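Local coordinates for uncharacterized protein (Acinetobacter baumannii, PDB 4L3U) that is of unknown function; it belongs to the DUF4844 family and folds as a compact, all-helical single chain, at residues A[57-62]-A[106-111]; A[64-69]-A[75-80]. All blocks are in the same frame, centred on the assembly; numbering follows the deposited sequence.

Contact 1: A[57-62]-A[106-111]; sequences DTAQAF and ESFLDI
Phe108 reaches from helix 95-112 across to Thr58, Ala59 and Phe62 of helix 45-68, joining two helices of an all-helical bundle whose segments here run nearly parallel. The short segments are 17° apart in direction, and their axes approach no closer than 11.8 Å, so large side chains have to span the gap. One phenylalanine does most of that work: Phe108 is the shared partner of all three residues on the other helix.

The aromatic part of the contact is its pairing with Phe62. The rings meet obliquely, their centroids 5.2 Å apart and their planes inclined at 38°. CE2 of Phe62 sits over one face of the Phe108 ring, displaced toward the rim near CG and CD1. Edge-to-face neighbours Phe26 and Phe105 extend this into an aromatic cluster, with Leu23 of helix 14-27 and Leu81 of helix 74-86 packed against Phe108 as well.

The rest of the contact is made by the far end of the same ring. Thr58 turns its methyl inward, CG2 being anti to the backbone N, and this carbon of Thr58 meets Phe108 CE2 at 3.8 Å. Its hydroxyl, placed beside the backbone N, makes a weak hydrogen bond to the carbonyl of Lys54 one turn back. Ala59 is small enough to let the ring come right up to the helix backbone: Phe108 CZ lies 3.9 Å from Ala59 CB and 3.7 Å from Ala59 N.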
ATOM      1  N   ASP A  57      -3.261  -4.854   6.748  1.00 23.74           N
ATOM      2  CA  ASP A  57      -3.064  -6.259   6.402  1.00 23.83           C
ATOM      3  C   ASP A  57      -1.741  -6.465   5.664  1.00 24.36           C
ATOM      4  O   ASP A  57      -1.011  -7.412   5.945  1.00 27.07           O
ATOM      5  CB  ASP A  57      -4.219  -6.792   5.544  1.00 24.93           C
ATOM      6  CG  ASP A  57      -5.550  -6.798   6.278  1.00 30.33           C
ATOM      7  OD1 ASP A  57      -5.553  -6.845   7.523  1.00 32.37           O
ATOM      8  OD2 ASP A  57      -6.601  -6.765   5.604  1.00 34.28           O
ATOM      9  N   THR A  58      -1.437  -5.580   4.721  1.00 23.79           N
ATOM     10  CA  THR A  58      -0.197  -5.668   3.963  1.00 20.03           C
ATOM     11  C   THR A  58       1.007  -5.377   4.851  1.00 21.74           C
ATOM     12  O   THR A  58       2.045  -6.020   4.730  1.00 22.99           O
ATOM     13  CB  THR A  58      -0.201  -4.691   2.785  1.00 19.70           C
ATOM     14  OG1 THR A  58      -1.339  -4.950   1.957  1.00 24.93           O
ATOM     15  CG2 THR A  58       1.068  -4.840   1.958  1.00 19.38           C
ATOM     16  N   ALA A  59       0.863  -4.400   5.737  1.00 20.69           N
ATOM     17  CA  ALA A  59       1.898  -4.091   6.712  1.00 21.10           C
ATOM     18  C   ALA A  59       2.196  -5.315   7.575  1.00 29.06           C
ATOM     19  O   ALA A  59       3.354  -5.624   7.850  1.00 28.17           O
ATOM     20  CB  ALA A  59       1.462  -2.927   7.585  1.00 21.64           C
ATOM     21  N   GLN A  60       1.147  -6.017   7.993  1.00 29.09           N
ATOM     22  CA  GLN A  60       1.309  -7.174   8.861  1.00 28.15           C
ATOM     23  C   GLN A  60       1.927  -8.347   8.110  1.00 26.77           C
ATOM     24  O   GLN A  60       2.602  -9.186   8.702  1.00 26.24           O
ATOM     25  CB  GLN A  60      -0.034  -7.588   9.460  1.00 28.85           C
ATOM     26  CG  GLN A  60       0.090  -8.660  10.518  1.00 33.84           C
ATOM     27  CD  GLN A  60       1.019  -8.252  11.647  1.00 35.04           C
ATOM     28  OE1 GLN A  60       0.931  -7.137  12.167  1.00 35.03           O
ATOM     29  NE2 GLN A  60       1.927  -9.149  12.021  1.00 34.41           N
ATOM     30  N   ALA A  61       1.683  -8.404   6.805  1.00 26.66           N
ATOM     31  CA  ALA A  61       2.282  -9.425   5.954  1.00 24.75           C
ATOM     32  C   ALA A  61       3.799  -9.242   5.870  1.00 25.15           C
ATOM     33  O   ALA A  61       4.558 -10.210   5.970  1.00 26.51           O
ATOM     34  CB  ALA A  61       1.658  -9.386   4.564  1.00 20.26           C
ATOM     35  N   PHE A  62       4.235  -7.997   5.694  1.00 25.19           N
ATOM     36  CA  PHE A  62       5.657  -7.678   5.636  1.00 25.52           C
ATOM     37  C   PHE A  62       6.348  -8.017   6.957  1.00 25.77           C
ATOM     38  O   PHE A  62       7.480  -8.498   6.968  1.00 27.66           O
ATOM     39  CB  PHE A  62       5.864  -6.193   5.316  1.00 25.07           C
ATOM     40  CG  PHE A  62       5.753  -5.854   3.850  1.00 24.00           C
ATOM     41  CD1 PHE A  62       6.723  -6.267   2.950  1.00 22.43           C
ATOM     42  CD2 PHE A  62       4.693  -5.094   3.377  1.00 24.07           C
ATOM     43  CE1 PHE A  62       6.629  -5.942   1.607  1.00 22.66           C
ATOM     44  CE2 PHE A  62       4.597  -4.768   2.033  1.00 22.66           C
ATOM     45  CZ  PHE A  62       5.566  -5.191   1.150  1.00 21.51           C
ATOM     46  N   GLU A 106       3.501   3.360  -1.864  1.00 31.96           N
ATOM     47  CA  GLU A 106       4.834   3.804  -2.244  1.00 32.79           C
ATOM     48  C   GLU A 106       5.691   3.915  -0.996  1.00 31.08           C
ATOM     49  O   GLU A 106       6.901   3.713  -1.044  1.00 32.71           O
ATOM     50  CB  GLU A 106       4.776   5.147  -2.972  1.00 37.97           C
ATOM     51  CG  GLU A 106       4.451   5.038  -4.454  1.00 43.44           C
ATOM     52  CD  GLU A 106       4.307   6.394  -5.131  1.00 52.50           C
ATOM     53  OE1 GLU A 106       4.191   7.417  -4.420  1.00 55.30           O
ATOM     54  OE2 GLU A 106       4.315   6.440  -6.379  1.00 56.94           O
ATOM     55  N   SER A 107       5.051   4.227   0.126  1.00 28.57           N
ATOM     56  CA  SER A 107       5.756   4.343   1.395  1.00 27.69           C
ATOM     57  C   SER A 107       6.345   2.997   1.797  1.00 27.98           C
ATOM     58  O   SER A 107       7.428   2.940   2.373  1.00 28.95           O
ATOM     59  CB  SER A 107       4.820   4.863   2.486  1.00 30.28           C
ATOM     60  OG  SER A 107       4.313   6.145   2.154  1.00 31.49           O
ATOM     61  N   PHE A 108       5.632   1.916   1.483  1.00 28.07           N
ATOM     62  CA  PHE A 108       6.142   0.567   1.724  1.00 25.78           C
ATOM     63  C   PHE A 108       7.455   0.368   0.989  1.00 25.86           C
ATOM     64  O   PHE A 108       8.399  -0.179   1.547  1.00 27.10           O
ATOM     65  CB  PHE A 108       5.151  -0.504   1.250  1.00 24.78           C
ATOM     66  CG  PHE A 108       4.040  -0.802   2.226  1.00 25.20           C
ATOM     67  CD1 PHE A 108       4.307  -1.024   3.568  1.00 26.40           C
ATOM     68  CD2 PHE A 108       2.728  -0.881   1.791  1.00 22.07           C
ATOM     69  CE1 PHE A 108       3.283  -1.305   4.458  1.00 26.54           C
ATOM     70  CE2 PHE A 108       1.702  -1.159   2.673  1.00 22.09           C
ATOM     71  CZ  PHE A 108       1.981  -1.371   4.009  1.00 24.35           C
ATOM     72  N   LEU A 109       7.507   0.806  -0.265  1.00 26.48           N
ATOM     73  CA  LEU A 109       8.713   0.664  -1.068  1.00 26.97           C
ATOM     74  C   LEU A 109       9.897   1.287  -0.343  1.00 28.10           C
ATOM     75  O   LEU A 109      10.970   0.687  -0.254  1.00 29.30           O
ATOM     76  CB  LEU A 109       8.535   1.324  -2.436  1.00 26.05           C
ATOM     77  CG  LEU A 109       7.484   0.726  -3.373  1.00 25.23           C
ATOM     78  CD1 LEU A 109       7.459   1.497  -4.674  1.00 23.02           C
ATOM     79  CD2 LEU A 109       7.755  -0.736  -3.643  1.00 24.19           C
ATOM     80  N   ASP A 110       9.683   2.483   0.193  1.00 27.83           N
ATOM     81  CA  ASP A 110      10.727   3.194   0.913  0.50 28.92           C
ATOM     82  C   ASP A 110      11.123   2.432   2.173  1.00 29.23           C
ATOM     83  O   ASP A 110      12.307   2.289   2.470  1.00 31.95           O
ATOM     84  CB  ASP A 110      10.259   4.606   1.270  0.50 30.68           C
ATOM     85  CG  ASP A 110      10.105   5.494   0.050  0.50 29.88           C
ATOM     86  OD1 ASP A 110      10.975   5.433  -0.843  0.50 30.44           O
ATOM     87  OD2 ASP A 110       9.113   6.248  -0.016  0.50 29.27           O
ATOM     88  N   ILE A 111      10.129   1.932   2.903  1.00 26.91           N
ATOM     89  CA  ILE A 111      10.383   1.205   4.146  1.00 27.83           C
ATOM     90  C   ILE A 111      11.219  -0.062   3.929  1.00 26.75           C
ATOM     91  O   ILE A 111      12.244  -0.248   4.583  1.00 28.46           O
ATOM     92  CB  ILE A 111       9.059   0.853   4.881  1.00 25.97           C
ATOM     93  CG1 ILE A 111       8.376   2.134   5.358  1.00 29.14           C
ATOM     94  CG2 ILE A 111       9.315  -0.070   6.084  1.00 23.64           C
ATOM     95  CD1 ILE A 111       6.965   1.942   5.857  1.00 29.73           C
TER

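Contact 2: A[64-69]-A[75-80]; sequences ALYQQK and AELLQV
With CG anti to its backbone N (chi1 175°), Leu65 sends both methyls across to helix 74-86, where they meet Glu76, Leu77 and Val80. Tyr66 takes the other course: its CG lies beside the backbone N (chi1 -82°), and although its CB does not point at the opposing helix, the long ring carries the phenol end to Leu77. The helices are consecutive, and the segments run nearly antiparallel, at 155°, forming a helical hairpin closed by a short connection.

Leu65 CD2 is the apolar meeting point, 3.9 Å from Leu77 CD2 and 4.1 Å from Val80 CG2. Leu65 and Leu77 cross at about a right angle, so they touch through methyl groups and not along their lengths. The same Leu77 CD2 packs on the tyrosine, 3.8 Å from Tyr66 CE2 and 3.6 Å from Tyr66 OH. Pro72, in the connection, touches Leu65, Tyr66 and Leu77, while Val112 of helix 95-112 packs on Tyr66 and Leu77 from the bundle.

Toward the turn the contact becomes polar. Lys69, the first residue to leave the helical conformation, bends at chi2 and lays its CE 3.7 Å from Glu76 OE1. Lys69 NZ remains 4.3 Å from Glu76 OE2, beyond salt-bridge distance. Glu76 OE1 instead accepts a hydrogen bond from the backbone N of Thr73, close to the start of helix 74-86. The hairpin is therefore held across these segments by apolar side chains, with the lysine probably adding a modest electrostatic attraction to a carboxylate already engaged by the turn.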
ATOM      1  N   ALA A  64       5.496 -10.339   9.125  1.00 25.88           N
ATOM      2  CA  ALA A  64       5.602 -11.793   9.188  1.00 25.26           C
ATOM      3  C   ALA A  64       6.775 -12.288   8.361  1.00 25.52           C
ATOM      4  O   ALA A  64       7.420 -13.276   8.706  1.00 27.15           O
ATOM      5  CB  ALA A  64       4.315 -12.430   8.696  1.00 23.36           C
ATOM      6  N   LEU A  65       7.047 -11.596   7.262  1.00 26.28           N
ATOM      7  CA  LEU A  65       8.159 -11.951   6.400  1.00 26.18           C
ATOM      8  C   LEU A  65       9.481 -11.682   7.107  1.00 26.65           C
ATOM      9  O   LEU A  65      10.340 -12.557   7.175  1.00 29.31           O
ATOM     10  CB  LEU A  65       8.078 -11.171   5.086  1.00 22.72           C
ATOM     11  CG  LEU A  65       9.245 -11.336   4.115  1.00 21.95           C
ATOM     12  CD1 LEU A  65       9.502 -12.801   3.806  1.00 23.26           C
ATOM     13  CD2 LEU A  65       8.962 -10.558   2.847  1.00 21.38           C
ATOM     14  N   TYR A  66       9.635 -10.476   7.644  1.00 28.33           N
ATOM     15  CA  TYR A  66      10.873 -10.098   8.322  1.00 30.84           C
ATOM     16  C   TYR A  66      11.099 -10.892   9.600  1.00 35.37           C
ATOM     17  O   TYR A  66      12.235 -11.043  10.049  1.00 38.96           O
ATOM     18  CB  TYR A  66      10.883  -8.606   8.649  1.00 29.78           C
ATOM     19  CG  TYR A  66      11.302  -7.738   7.486  1.00 28.45           C
ATOM     20  CD1 TYR A  66      12.641  -7.486   7.231  1.00 28.87           C
ATOM     21  CD2 TYR A  66      10.359  -7.174   6.640  1.00 26.17           C
ATOM     22  CE1 TYR A  66      13.028  -6.696   6.166  1.00 28.80           C
ATOM     23  CE2 TYR A  66      10.735  -6.383   5.574  1.00 26.19           C
ATOM     24  CZ  TYR A  66      12.070  -6.147   5.340  1.00 27.37           C
ATOM     25  OH  TYR A  66      12.449  -5.359   4.281  1.00 26.75           O
ATOM     26  N   GLN A  67      10.020 -11.390  10.191  1.00 33.65           N
ATOM     27  CA  GLN A  67      10.136 -12.220  11.377  1.00 33.61           C
ATOM     28  C   GLN A  67      10.651 -13.611  11.036  1.00 35.21           C
ATOM     29  O   GLN A  67      11.288 -14.254  11.863  1.00 38.24           O
ATOM     30  CB  GLN A  67       8.793 -12.320  12.088  1.00 33.43           C
ATOM     31  CG  GLN A  67       8.430 -11.072  12.860  1.00 34.14           C
ATOM     32  CD  GLN A  67       7.035 -11.138  13.434  1.00 35.04           C
ATOM     33  OE1 GLN A  67       6.225 -11.975  13.033  1.00 35.39           O
ATOM     34  NE2 GLN A  67       6.746 -10.257  14.381  1.00 35.83           N
ATOM     35  N   GLN A  68      10.376 -14.071   9.820  1.00 36.63           N
ATOM     36  CA  GLN A  68      10.798 -15.403   9.395  1.00 37.81           C
ATOM     37  C   GLN A  68      12.050 -15.373   8.524  1.00 35.33           C
ATOM     38  O   GLN A  68      12.593 -16.420   8.171  1.00 34.22           O
ATOM     39  CB  GLN A  68       9.670 -16.098   8.632  1.00 41.59           C
ATOM     40  CG  GLN A  68       8.498 -16.515   9.501  1.00 46.96           C
ATOM     41  CD  GLN A  68       7.534 -17.432   8.773  1.00 52.82           C
ATOM     42  OE1 GLN A  68       6.337 -17.151   8.686  1.00 55.29           O
ATOM     43  NE2 GLN A  68       8.052 -18.539   8.248  1.00 54.31           N
ATOM     44  N   LYS A  69      12.505 -14.172   8.186  1.00 34.55           N
ATOM     45  CA  LYS A  69      13.607 -14.000   7.251  1.00 34.15           C
ATOM     46  C   LYS A  69      14.397 -12.769   7.657  1.00 37.26           C
ATOM     47  O   LYS A  69      13.855 -11.668   7.687  1.00 38.71           O
ATOM     48  CB  LYS A  69      13.044 -13.838   5.837  1.00 33.17           C
ATOM     49  CG  LYS A  69      14.048 -13.526   4.743  1.00 33.47           C
ATOM     50  CD  LYS A  69      14.842 -14.743   4.321  1.00 35.18           C
ATOM     51  CE  LYS A  69      15.453 -14.524   2.951  1.00 36.49           C
ATOM     52  NZ  LYS A  69      16.248 -15.686   2.490  1.00 38.40           N
ATOM     53  N   ALA A  75      12.378  -9.926  -4.598  1.00 23.73           N
ATOM     54  CA  ALA A  75      11.255 -10.656  -5.174  1.00 22.40           C
ATOM     55  C   ALA A  75      10.225 -11.002  -4.103  1.00 22.66           C
ATOM     56  O   ALA A  75       9.021 -10.951  -4.354  1.00 22.16           O
ATOM     57  CB  ALA A  75      11.743 -11.910  -5.871  1.00 22.80           C
ATOM     58  N   GLU A  76      10.702 -11.350  -2.912  1.00 23.21           N
ATOM     59  CA  GLU A  76       9.821 -11.655  -1.790  1.00 22.64           C
ATOM     60  C   GLU A  76       9.044 -10.424  -1.374  1.00 22.86           C
ATOM     61  O   GLU A  76       7.831 -10.474  -1.194  1.00 25.63           O
ATOM     62  CB  GLU A  76      10.626 -12.169  -0.598  1.00 24.45           C
ATOM     63  CG  GLU A  76      11.127 -13.590  -0.767  1.00 27.88           C
ATOM     64  CD  GLU A  76      12.195 -13.965   0.243  1.00 30.01           C
ATOM     65  OE1 GLU A  76      12.492 -13.145   1.132  1.00 32.65           O
ATOM     66  OE2 GLU A  76      12.740 -15.084   0.147  1.00 32.22           O
ATOM     67  N   LEU A  77       9.754  -9.316  -1.219  1.00 22.48           N
ATOM     68  CA  LEU A  77       9.126  -8.064  -0.837  1.00 23.21           C
ATOM     69  C   LEU A  77       8.117  -7.614  -1.890  1.00 24.01           C
ATOM     70  O   LEU A  77       7.079  -7.048  -1.559  1.00 26.66           O
ATOM     71  CB  LEU A  77      10.190  -6.988  -0.633  1.00 22.48           C
ATOM     72  CG  LEU A  77      11.180  -7.246   0.503  1.00 20.52           C
ATOM     73  CD1 LEU A  77      12.341  -6.276   0.397  1.00 22.88           C
ATOM     74  CD2 LEU A  77      10.496  -7.130   1.854  1.00 20.61           C
ATOM     75  N   LEU A  78       8.416  -7.877  -3.159  1.00 22.73           N
ATOM     76  CA  LEU A  78       7.550  -7.437  -4.247  1.00 21.36           C
ATOM     77  C   LEU A  78       6.254  -8.231  -4.295  1.00 20.26           C
ATOM     78  O   LEU A  78       5.200  -7.685  -4.598  1.00 24.23           O
ATOM     79  CB  LEU A  78       8.272  -7.554  -5.590  1.00 23.23           C
ATOM     80  CG  LEU A  78       7.487  -7.084  -6.822  1.00 23.01           C
ATOM     81  CD1 LEU A  78       7.153  -5.602  -6.732  1.00 22.71           C
ATOM     82  CD2 LEU A  78       8.263  -7.382  -8.097  1.00 22.87           C
ATOM     83  N   GLN A  79       6.327  -9.522  -4.004  1.00 21.40           N
ATOM     84  CA  GLN A  79       5.128 -10.346  -4.013  1.00 25.04           C
ATOM     85  C   GLN A  79       4.164  -9.939  -2.905  1.00 24.17           C
ATOM     86  O   GLN A  79       2.954  -9.921  -3.110  1.00 22.74           O
ATOM     87  CB  GLN A  79       5.479 -11.824  -3.878  1.00 27.38           C
ATOM     88  CG  GLN A  79       4.256 -12.714  -3.791  1.00 32.77           C
ATOM     89  CD  GLN A  79       4.586 -14.180  -3.957  1.00 40.72           C
ATOM     90  OE1 GLN A  79       5.500 -14.544  -4.697  1.00 46.29           O
ATOM     91  NE2 GLN A  79       3.841 -15.033  -3.270  1.00 42.15           N
ATOM     92  N   VAL A  80       4.700  -9.624  -1.731  1.00 24.87           N
ATOM     93  CA  VAL A  80       3.877  -9.167  -0.618  1.00 24.23           C
ATOM     94  C   VAL A  80       3.189  -7.859  -0.996  1.00 22.91           C
ATOM     95  O   VAL A  80       2.021  -7.641  -0.678  1.00 22.97           O
ATOM     96  CB  VAL A  80       4.719  -8.962   0.658  1.00 24.38           C
ATOM     97  CG1 VAL A  80       3.890  -8.319   1.768  1.00 24.36           C
ATOM     98  CG2 VAL A  80       5.296 -10.289   1.125  1.00 24.73           C
TER

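From the N terminus, helix 14-27 comes first and later packs against both contacts. Helix 45-68 then supplies the first segment of each: 57-62 for contact 1 and, just beyond it, 64-69 for contact 2. Contact 2 closes first, a short hairpin loop to helix 74-86. The chain continues into helix 95-112, where contact 1 closes a much longer loop with contact 2 nested inside it. Their centres are about 10 Å apart and they touch directly, Phe62 CZ lying 3.6 Å from Val80 CG1. Together they tie helix 45-68 to the next two helices, one contact buried deep in the bundle, the other toward its end.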